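Local coordinates for cytosolic phospholipase A2 delta (Homo sapiens, PDB 5IZ5), which hydrolyses glycerophospholipids at the sn-2 position in a calcium-dependent reaction, with a preference for linoleic acid there, at residues G225-S229 with V261-N265; V326-T332 with V358-I364; A338-Y343 with G366-T370. The protein carries 3 engineered substitutions. One frame throughout, in Å; residues are numbered along the deposited sequence.

Interaction 1: G225-S229 with V261-N265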
loop_
_atom_site.group_PDB
_atom_site.type_symbol
_atom_site.label_atom_id
_atom_site.label_comp_id
_atom_site.label_asym_id
_atom_site.label_seq_id
_atom_site.Cartn_x
_atom_site.Cartn_y
_atom_site.Cartn_z
ATOM N N GLY B 225 13.514 33.717 -12.094
ATOM C CA GLY B 225 13.904 34.236 -10.786
ATOM C C GLY B 225 13.550 35.704 -10.640
ATOM O O GLY B 225 13.705 36.489 -11.581
ATOM N N ARG B 226 13.091 36.083 -9.454
ATOM C CA ARG B 226 12.751 37.477 -9.188
ATOM C C ARG B 226 12.735 37.782 -7.695
ATOM O O ARG B 226 12.569 36.884 -6.857
ATOM C CB ARG B 226 11.417 37.871 -9.826
ATOM C CG ARG B 226 10.218 37.069 -9.339
ATOM C CD ARG B 226 8.981 37.935 -9.157
ATOM N NE ARG B 226 8.205 38.046 -10.394
ATOM C CZ ARG B 226 8.066 39.146 -11.144
ATOM N NH1 ARG B 226 8.660 40.299 -10.830
ATOM N NH2 ARG B 226 7.315 39.084 -12.238
ATOM N N LEU B 227 12.912 39.062 -7.384
ATOM C CA LEU B 227 12.874 39.553 -6.012
ATOM C C LEU B 227 11.624 40.392 -5.787
ATOM O O LEU B 227 11.314 41.272 -6.587
ATOM C CB LEU B 227 14.118 40.393 -5.717
ATOM C CG LEU B 227 15.299 39.809 -4.931
ATOM C CD1 LEU B 227 15.146 38.346 -4.542
ATOM C CD2 LEU B 227 16.602 40.032 -5.685
ATOM N N ARG B 228 10.923 40.109 -4.691
ATOM C CA ARG B 228 9.714 40.837 -4.304
ATOM C C ARG B 228 9.859 41.445 -2.912
ATOM O O ARG B 228 10.530 40.872 -2.040
ATOM C CB ARG B 228 8.507 39.902 -4.304
ATOM C CG ARG B 228 7.617 40.032 -5.532
ATOM C CD ARG B 228 6.725 38.808 -5.732
ATOM N NE ARG B 228 6.511 38.535 -7.153
ATOM C CZ ARG B 228 5.796 37.518 -7.632
ATOM N NH1 ARG B 228 5.193 36.661 -6.808
ATOM N NH2 ARG B 228 5.677 37.356 -8.946
ATOM N N SER B 229 9.199 42.589 -2.713
ATOM C CA SER B 229 9.099 43.238 -1.407
ATOM C C SER B 229 7.671 43.747 -1.174
ATOM O O SER B 229 6.845 43.762 -2.096
ATOM C CB SER B 229 10.100 44.388 -1.283
ATOM O OG SER B 229 9.615 45.564 -1.907
ATOM N N VAL B 261 20.058 39.115 -10.038
ATOM C CA VAL B 261 18.614 39.307 -9.995
ATOM C C VAL B 261 18.393 40.714 -9.470
ATOM O O VAL B 261 18.839 41.027 -8.371
ATOM C CB VAL B 261 17.921 38.291 -9.056
ATOM C CG1 VAL B 261 16.405 38.460 -9.086
ATOM C CG2 VAL B 261 18.282 36.874 -9.447
ATOM N N PRO B 262 17.701 41.564 -10.241
ATOM C CA PRO B 262 17.503 42.928 -9.775
ATOM C C PRO B 262 16.560 42.992 -8.582
ATOM O O PRO B 262 15.594 42.223 -8.517
ATOM C CB PRO B 262 16.873 43.618 -10.981
ATOM C CG PRO B 262 16.136 42.537 -11.676
ATOM C CD PRO B 262 16.976 41.306 -11.497
ATOM N N ALA B 263 16.856 43.894 -7.649
ATOM C CA ALA B 263 16.008 44.136 -6.489
ATOM C C ALA B 263 15.211 45.409 -6.709
ATOM O O ALA B 263 15.617 46.255 -7.506
ATOM C CB ALA B 263 16.863 44.277 -5.243
ATOM N N PRO B 264 14.070 45.551 -6.011
ATOM C CA PRO B 264 13.393 46.844 -5.981
ATOM C C PRO B 264 14.204 47.824 -5.127
ATOM O O PRO B 264 14.536 47.505 -3.981
ATOM C CB PRO B 264 12.057 46.539 -5.296
ATOM C CG PRO B 264 12.329 45.345 -4.459
ATOM C CD PRO B 264 13.406 44.559 -5.146
ATOM N N ASN B 265 14.543 48.986 -5.678
ATOM C CA ASN B 265 15.207 50.040 -4.907
ATOM C C ASN B 265 16.457 49.531 -4.163
ATOM O O ASN B 265 16.661 49.822 -2.977
ATOM C CB ASN B 265 14.208 50.627 -3.902
ATOM C CG ASN B 265 12.873 50.961 -4.545
ATOM O OD1 ASN B 265 12.811 51.225 -5.745
ATOM N ND2 ASN B 265 11.799 50.942 -3.753
HETATM O O HOH W 1 13.656 40.682 -9.441
#

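Interaction 2: V326-T332 with V358-I364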
loop_
_atom_site.group_PDB
_atom_site.type_symbol
_atom_site.label_atom_id
_atom_site.label_comp_id
_atom_site.label_asym_id
_atom_site.label_seq_id
_atom_site.Cartn_x
_atom_site.Cartn_y
_atom_site.Cartn_z
ATOM N N VAL B 326 8.905 -25.335 -0.269
ATOM C CA VAL B 326 8.641 -24.019 0.303
ATOM C C VAL B 326 7.282 -24.074 0.998
ATOM O O VAL B 326 6.248 -24.280 0.359
ATOM C CB VAL B 326 8.671 -22.924 -0.782
ATOM C CG1 VAL B 326 8.390 -21.551 -0.186
ATOM C CG2 VAL B 326 10.022 -22.918 -1.492
ATOM N N VAL B 327 7.304 -23.909 2.313
ATOM C CA VAL B 327 6.105 -23.997 3.140
ATOM C C VAL B 327 5.755 -22.615 3.686
ATOM O O VAL B 327 6.628 -21.895 4.161
ATOM C CB VAL B 327 6.317 -24.961 4.325
ATOM C CG1 VAL B 327 5.090 -25.001 5.223
ATOM C CG2 VAL B 327 6.648 -26.363 3.821
ATOM N N GLY B 328 4.475 -22.263 3.626
ATOM C CA GLY B 328 3.995 -20.983 4.136
ATOM C C GLY B 328 2.876 -21.152 5.145
ATOM O O GLY B 328 2.078 -22.082 5.049
ATOM N N ILE B 329 2.860 -20.278 6.145
ATOM C CA ILE B 329 1.716 -20.099 7.025
ATOM C C ILE B 329 0.998 -18.848 6.575
ATOM O O ILE B 329 1.636 -17.819 6.363
ATOM C CB ILE B 329 2.130 -19.820 8.483
ATOM C CG1 ILE B 329 2.766 -21.046 9.127
ATOM C CG2 ILE B 329 0.912 -19.411 9.302
ATOM C CD1 ILE B 329 3.523 -20.741 10.403
ATOM N N MET B 330 -0.327 -18.925 6.501
ATOM C CA MET B 330 -1.151 -17.829 6.018
ATOM C C MET B 330 -2.302 -17.625 6.995
ATOM O O MET B 330 -3.109 -18.531 7.211
ATOM C CB MET B 330 -1.651 -18.244 4.639
ATOM C CG MET B 330 -2.739 -17.450 3.963
ATOM S SD MET B 330 -2.928 -18.124 2.298
ATOM C CE MET B 330 -4.437 -19.110 2.381
ATOM N N ALA B 331 -2.340 -16.451 7.623
ATOM C CA ALA B 331 -3.316 -16.151 8.665
ATOM C C ALA B 331 -4.279 -15.085 8.170
ATOM O O ALA B 331 -3.887 -14.194 7.407
ATOM C CB ALA B 331 -2.608 -15.685 9.927
ATOM N N THR B 332 -5.537 -15.187 8.603
ATOM C CA THR B 332 -6.564 -14.209 8.258
ATOM C C THR B 332 -6.670 -13.185 9.381
ATOM O O THR B 332 -5.916 -13.221 10.359
ATOM C CB THR B 332 -7.952 -14.873 8.075
ATOM O OG1 THR B 332 -8.447 -15.329 9.344
ATOM C CG2 THR B 332 -7.889 -16.036 7.103
ATOM N N VAL B 358 8.963 -24.021 8.122
ATOM C CA VAL B 358 8.203 -22.949 7.471
ATOM C C VAL B 358 9.125 -21.859 6.931
ATOM O O VAL B 358 9.958 -21.328 7.662
ATOM C CB VAL B 358 7.197 -22.311 8.451
ATOM C CG1 VAL B 358 6.414 -21.187 7.777
ATOM C CG2 VAL B 358 6.248 -23.369 8.994
ATOM N N THR B 359 8.958 -21.519 5.658
ATOM C CA THR B 359 9.750 -20.464 5.023
ATOM C C THR B 359 9.072 -19.091 5.128
ATOM O O THR B 359 9.720 -18.105 5.489
ATOM C CB THR B 359 10.040 -20.797 3.544
ATOM O OG1 THR B 359 10.890 -21.947 3.483
ATOM C CG2 THR B 359 10.737 -19.635 2.834
ATOM N N TYR B 360 7.774 -19.039 4.828
ATOM C CA TYR B 360 7.028 -17.779 4.787
ATOM C C TYR B 360 5.892 -17.733 5.803
ATOM O O TYR B 360 5.261 -18.747 6.096
ATOM C CB TYR B 360 6.449 -17.573 3.398
ATOM C CG TYR B 360 7.476 -17.325 2.316
ATOM C CD1 TYR B 360 8.271 -16.188 2.335
ATOM C CD2 TYR B 360 7.628 -18.216 1.259
ATOM C CE1 TYR B 360 9.202 -15.948 1.339
ATOM C CE2 TYR B 360 8.553 -17.984 0.255
ATOM C CZ TYR B 360 9.340 -16.852 0.299
ATOM O OH TYR B 360 10.252 -16.599 -0.700
ATOM N N PHE B 361 5.622 -16.539 6.320
ATOM C CA PHE B 361 4.602 -16.340 7.349
ATOM C C PHE B 361 3.861 -15.038 7.022
ATOM O O PHE B 361 4.376 -13.949 7.268
ATOM C CB PHE B 361 5.291 -16.324 8.724
ATOM C CG PHE B 361 4.366 -16.172 9.913
ATOM C CD1 PHE B 361 2.978 -16.166 9.790
ATOM C CD2 PHE B 361 4.912 -16.052 11.184
ATOM C CE1 PHE B 361 2.172 -16.017 10.909
ATOM C CE2 PHE B 361 4.111 -15.912 12.302
ATOM C CZ PHE B 361 2.736 -15.894 12.165
ATOM N N SER B 362 2.670 -15.165 6.431
ATOM C CA SER B 362 1.862 -14.009 6.032
ATOM C C SER B 362 0.657 -13.810 6.949
ATOM O O SER B 362 0.095 -14.772 7.498
ATOM C CB SER B 362 1.387 -14.130 4.581
ATOM O OG SER B 362 0.349 -15.084 4.454
ATOM N N GLY B 363 0.268 -12.548 7.105
ATOM C CA GLY B 363 -0.867 -12.192 7.947
ATOM C C GLY B 363 -1.455 -10.831 7.617
ATOM O O GLY B 363 -0.819 -9.995 6.945
ATOM N N ILE B 364 -2.685 -10.635 8.090
ATOM C CA ILE B 364 -3.407 -9.366 7.976
ATOM C C ILE B 364 -4.104 -9.062 9.293
ATOM O O ILE B 364 -4.306 -9.963 10.122
ATOM C CB ILE B 364 -4.483 -9.408 6.873
ATOM C CG1 ILE B 364 -5.383 -10.645 7.041
ATOM C CG2 ILE B 364 -3.831 -9.413 5.498
ATOM C CD1 ILE B 364 -6.669 -10.578 6.251
HETATM O O HOH W 2 9.752 -24.353 3.749
#

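Interaction 3: A338-Y343 with G366-T370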
loop_
_atom_site.group_PDB
_atom_site.type_symbol
_atom_site.label_atom_id
_atom_site.label_comp_id
_atom_site.label_asym_id
_atom_site.label_seq_id
_atom_site.Cartn_x
_atom_site.Cartn_y
_atom_site.Cartn_z
ATOM N N ALA B 338 -8.013 -13.501 16.432
ATOM C CA ALA B 338 -6.968 -13.953 15.508
ATOM C C ALA B 338 -5.604 -13.953 16.196
ATOM O O ALA B 338 -4.842 -14.899 16.049
ATOM C CB ALA B 338 -6.925 -13.081 14.252
ATOM N N MET B 339 -5.302 -12.894 16.942
ATOM C CA MET B 339 -4.014 -12.782 17.623
ATOM C C MET B 339 -3.798 -13.960 18.580
ATOM O O MET B 339 -2.753 -14.612 18.549
ATOM C CB MET B 339 -3.919 -11.466 18.400
ATOM C CG MET B 339 -2.604 -11.279 19.141
ATOM S SD MET B 339 -2.556 -9.863 20.245
ATOM C CE MET B 339 -3.685 -10.382 21.550
ATOM N N THR B 340 -4.793 -14.215 19.425
ATOM C CA THR B 340 -4.720 -15.275 20.438
ATOM C C THR B 340 -4.588 -16.653 19.797
ATOM O O THR B 340 -3.681 -17.418 20.123
ATOM C CB THR B 340 -5.960 -15.245 21.353
ATOM O OG1 THR B 340 -5.994 -13.997 22.050
ATOM C CG2 THR B 340 -5.945 -16.392 22.375
ATOM N N SER B 341 -5.486 -16.949 18.868
ATOM C CA SER B 341 -5.521 -18.248 18.229
ATOM C C SER B 341 -4.230 -18.554 17.462
ATOM O O SER B 341 -3.753 -19.693 17.478
ATOM C CB SER B 341 -6.720 -18.325 17.292
ATOM O OG SER B 341 -6.795 -19.599 16.676
ATOM N N LEU B 342 -3.670 -17.536 16.805
ATOM C CA LEU B 342 -2.431 -17.677 16.044
ATOM C C LEU B 342 -1.252 -18.037 16.946
ATOM O O LEU B 342 -0.403 -18.835 16.565
ATOM C CB LEU B 342 -2.131 -16.394 15.256
ATOM C CG LEU B 342 -0.877 -16.370 14.378
ATOM C CD1 LEU B 342 -0.815 -17.554 13.423
ATOM C CD2 LEU B 342 -0.826 -15.063 13.590
ATOM N N TYR B 343 -1.204 -17.446 18.137
ATOM C CA TYR B 343 -0.212 -17.827 19.140
ATOM C C TYR B 343 -0.270 -19.337 19.410
ATOM O O TYR B 343 0.762 -20.012 19.484
ATOM C CB TYR B 343 -0.449 -17.078 20.452
ATOM C CG TYR B 343 0.232 -15.728 20.567
ATOM C CD1 TYR B 343 1.617 -15.624 20.545
ATOM C CD2 TYR B 343 -0.511 -14.560 20.736
ATOM C CE1 TYR B 343 2.244 -14.395 20.674
ATOM C CE2 TYR B 343 0.106 -13.327 20.860
ATOM C CZ TYR B 343 1.481 -13.247 20.829
ATOM O OH TYR B 343 2.095 -12.024 20.950
ATOM N N GLY B 366 -5.577 -8.408 12.854
ATOM C CA GLY B 366 -5.152 -8.875 14.187
ATOM C C GLY B 366 -4.013 -9.882 14.226
ATOM O O GLY B 366 -3.284 -9.959 15.223
ATOM N N SER B 367 -3.861 -10.665 13.161
ATOM C CA SER B 367 -2.739 -11.604 13.056
ATOM C C SER B 367 -1.383 -10.901 13.057
ATOM O O SER B 367 -0.402 -11.466 13.558
ATOM C CB SER B 367 -2.852 -12.451 11.790
ATOM O OG SER B 367 -3.870 -13.417 11.943
ATOM N N THR B 368 -1.335 -9.675 12.521
ATOM C CA THR B 368 -0.089 -8.898 12.476
ATOM C C THR B 368 0.391 -8.502 13.864
ATOM O O THR B 368 1.578 -8.222 14.045
ATOM C CB THR B 368 -0.199 -7.603 11.623
ATOM O OG1 THR B 368 -1.117 -6.684 12.229
ATOM C CG2 THR B 368 -0.637 -7.911 10.195
ATOM N N TRP B 369 -0.515 -8.466 14.841
ATOM C CA TRP B 369 -0.134 -8.133 16.213
ATOM C C TRP B 369 0.733 -9.235 16.807
ATOM O O TRP B 369 1.717 -8.956 17.495
ATOM C CB TRP B 369 -1.357 -7.916 17.116
ATOM C CG TRP B 369 -2.358 -6.921 16.593
ATOM C CD1 TRP B 369 -2.177 -6.016 15.585
ATOM C CD2 TRP B 369 -3.688 -6.722 17.078
ATOM N NE1 TRP B 369 -3.324 -5.286 15.390
ATOM C CE2 TRP B 369 -4.264 -5.694 16.301
ATOM C CE3 TRP B 369 -4.457 -7.328 18.091
ATOM C CZ2 TRP B 369 -5.571 -5.247 16.506
ATOM C CZ3 TRP B 369 -5.757 -6.887 18.294
ATOM C CH2 TRP B 369 -6.304 -5.855 17.503
ATOM N N THR B 370 0.347 -10.484 16.556
ATOM C CA THR B 370 1.129 -11.638 16.989
ATOM C C THR B 370 2.496 -11.597 16.320
ATOM O O THR B 370 3.532 -11.722 16.985
ATOM C CB THR B 370 0.429 -12.955 16.608
ATOM O OG1 THR B 370 -0.908 -12.950 17.115
ATOM C CG2 THR B 370 1.171 -14.166 17.177
#

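Interaction 1: G225-S229 with V261-N265
Val261 meets Leu227 because its CG1 branch is turned trans to the backbone N (chi1 -177°), which carries that methyl to 3.8 Å from Leu227 CD2. The same methyl rests against the main chain of the facing strand, Val261 CG1 lying 3.8 Å from Arg226 CA. Leu227 answers with a less regular shape: chi1 of -101° and chi2 of 3° both sit far from a staggered position, so its fine placement deserves some caution. As modelled, the CD2 branch comes up to the main-chain carbonyl of Val261, with Leu227 CD2 3.6 Å from Val261 O, while the stem of the side chain lies by Pro262 O and the Pro264 ring. Further along, Ser229 brings its OG to Pro264 CG, 3.7 Å away, a van der Waals touch and nothing more.

The strands run almost the same way, yet they belong to different sheets. Strand 221-228 lies between strands 188-193 and 244-248, whereas strand 255-263 pairs with strand 266-277, whose Val269 also packs on Leu227. Their axes pass 6.1 Å apart, too far for direct pairing, so side chains and one water bridge a seam between two sheets, in what is probably a second C2 domain.

That water accepts from Leu227 N at 2.7 Å and donates to Pro262 O at 2.6 Å, satisfying both main-chain atoms without drawing the strands into direct pairing. Pro262 and Pro264 have no N-H to offer, so regular pairing along this part of the chain is hindered. The chemistry is thus mostly apolar, a small cluster around Leu227 beside which one water bridges the two main chains, and its hold should depend on shape and burial more than on directional bonds.

Interaction 2: V326-T332 with V358-I364
Val327 O takes two main-chain donors from the opposite segment, Thr359 N at 2.8 Å and Tyr360 N at 3.1 Å, the latter in the carbonyl plane. Regular parallel pairing follows: Ile329 N gives to Tyr360 O at 2.8 Å, Ser362 N reaches Ile329 O at 2.8 Å, nearly in line with the C=O bond, and Ala331 N gives to Ser362 O at 3.0 Å. A water accepts from both Val327 N and Thr359 OG1, joining the segments. Gly328 and Met330 bond instead to strand 672-676. Ser362 OG pairs with Ser659 OG, which also bonds Ala331 O; Tyr360 OH bonds Glu294, and Thr332 OG1 bonds Tyr678 N.

Ile329 points to the face that helix 335-351 covers, as Phe361 does. Its CG1 and CD1 lie across Val358; with CG1 beside the backbone N (chi1 -69°), CG2 is trans to it and meets Phe361 CD1 at 3.9 Å. An alanine in place of Ile329 would probably open a gap between Val358 and Phe361 and leave the phenyl ring freer to shift.

With strand 327-331 bonded on both flanks and the hydroxyls of strand 360-363 paired, both can lie buried in the central sheet, within a beta-alpha-beta crossover leading to the nucleophile.

Interaction 3: A338-Y343 with G366-T370
Thr370 is gripped from two sides by helix 335-351. Its OG1 donates to Met339 O at 2.9 Å, a carbonyl that also accepts from Tyr343 N one helical turn on. With OG1 so engaged, chi1 of -54° sets CG2 trans to the backbone N, and this methyl sits almost squarely over the Tyr343 ring as a CH-pi contact, 3.5 Å from Thr370 CG2 to the ring centroid. Met339 crowds in as well, its CG 3.1 Å from Thr370 OG1, and Leu342 CD2 rests by Thr370 CB.

Toward the start of helix 367-375 the contacts are ordinary van der Waals ones. Leu342 CD2 lies 3.6 Å from Ser367 O, Ala338 CB touches Ser367 OG, itself hydrogen-bonded to Thr332 O, and Met339 SD lies at the edge of the Trp369 ring, 3.8 Å from CE3, a Met-aromatic contact. Even this side is buried, away from solvent.

Tyr343 OH bonds His373 and Trp369 NE1 bonds Ser532. Helix 386-397 covers Met339 and Tyr343, helix 428-441 backs Trp369, and helix 779-794 touches Tyr343, so the crossover helix and the helix leaving the nucleophile elbow meet within a helical layer beside the strand 327-331 and 360-363 pair.

How the interactions relate
Interactions 2 and 3 form one unit, their centres about 13 Å apart: strand 327-331 leads into helix 335-351, then strand 360-363, then helix 367-375. They touch directly, with Thr332 O 2.6 Å from Ser367 OG in a probable hydrogen bond and Phe361 CZ 3.9 Å from Leu342 CD2. Ser365, the nucleophile, falls between their second segments; the Ile364 side chain is about 5 Å from those of Ser365 and Asp651, the probable proton acceptor. The side chain of Ala338 comes within about 4 Å of the substrate-binding Gly334. Interaction 1 stands apart across the molecule, its centre about 62 Å from either and its nearest atoms about 48 Å from interaction 3, in the C2-like region.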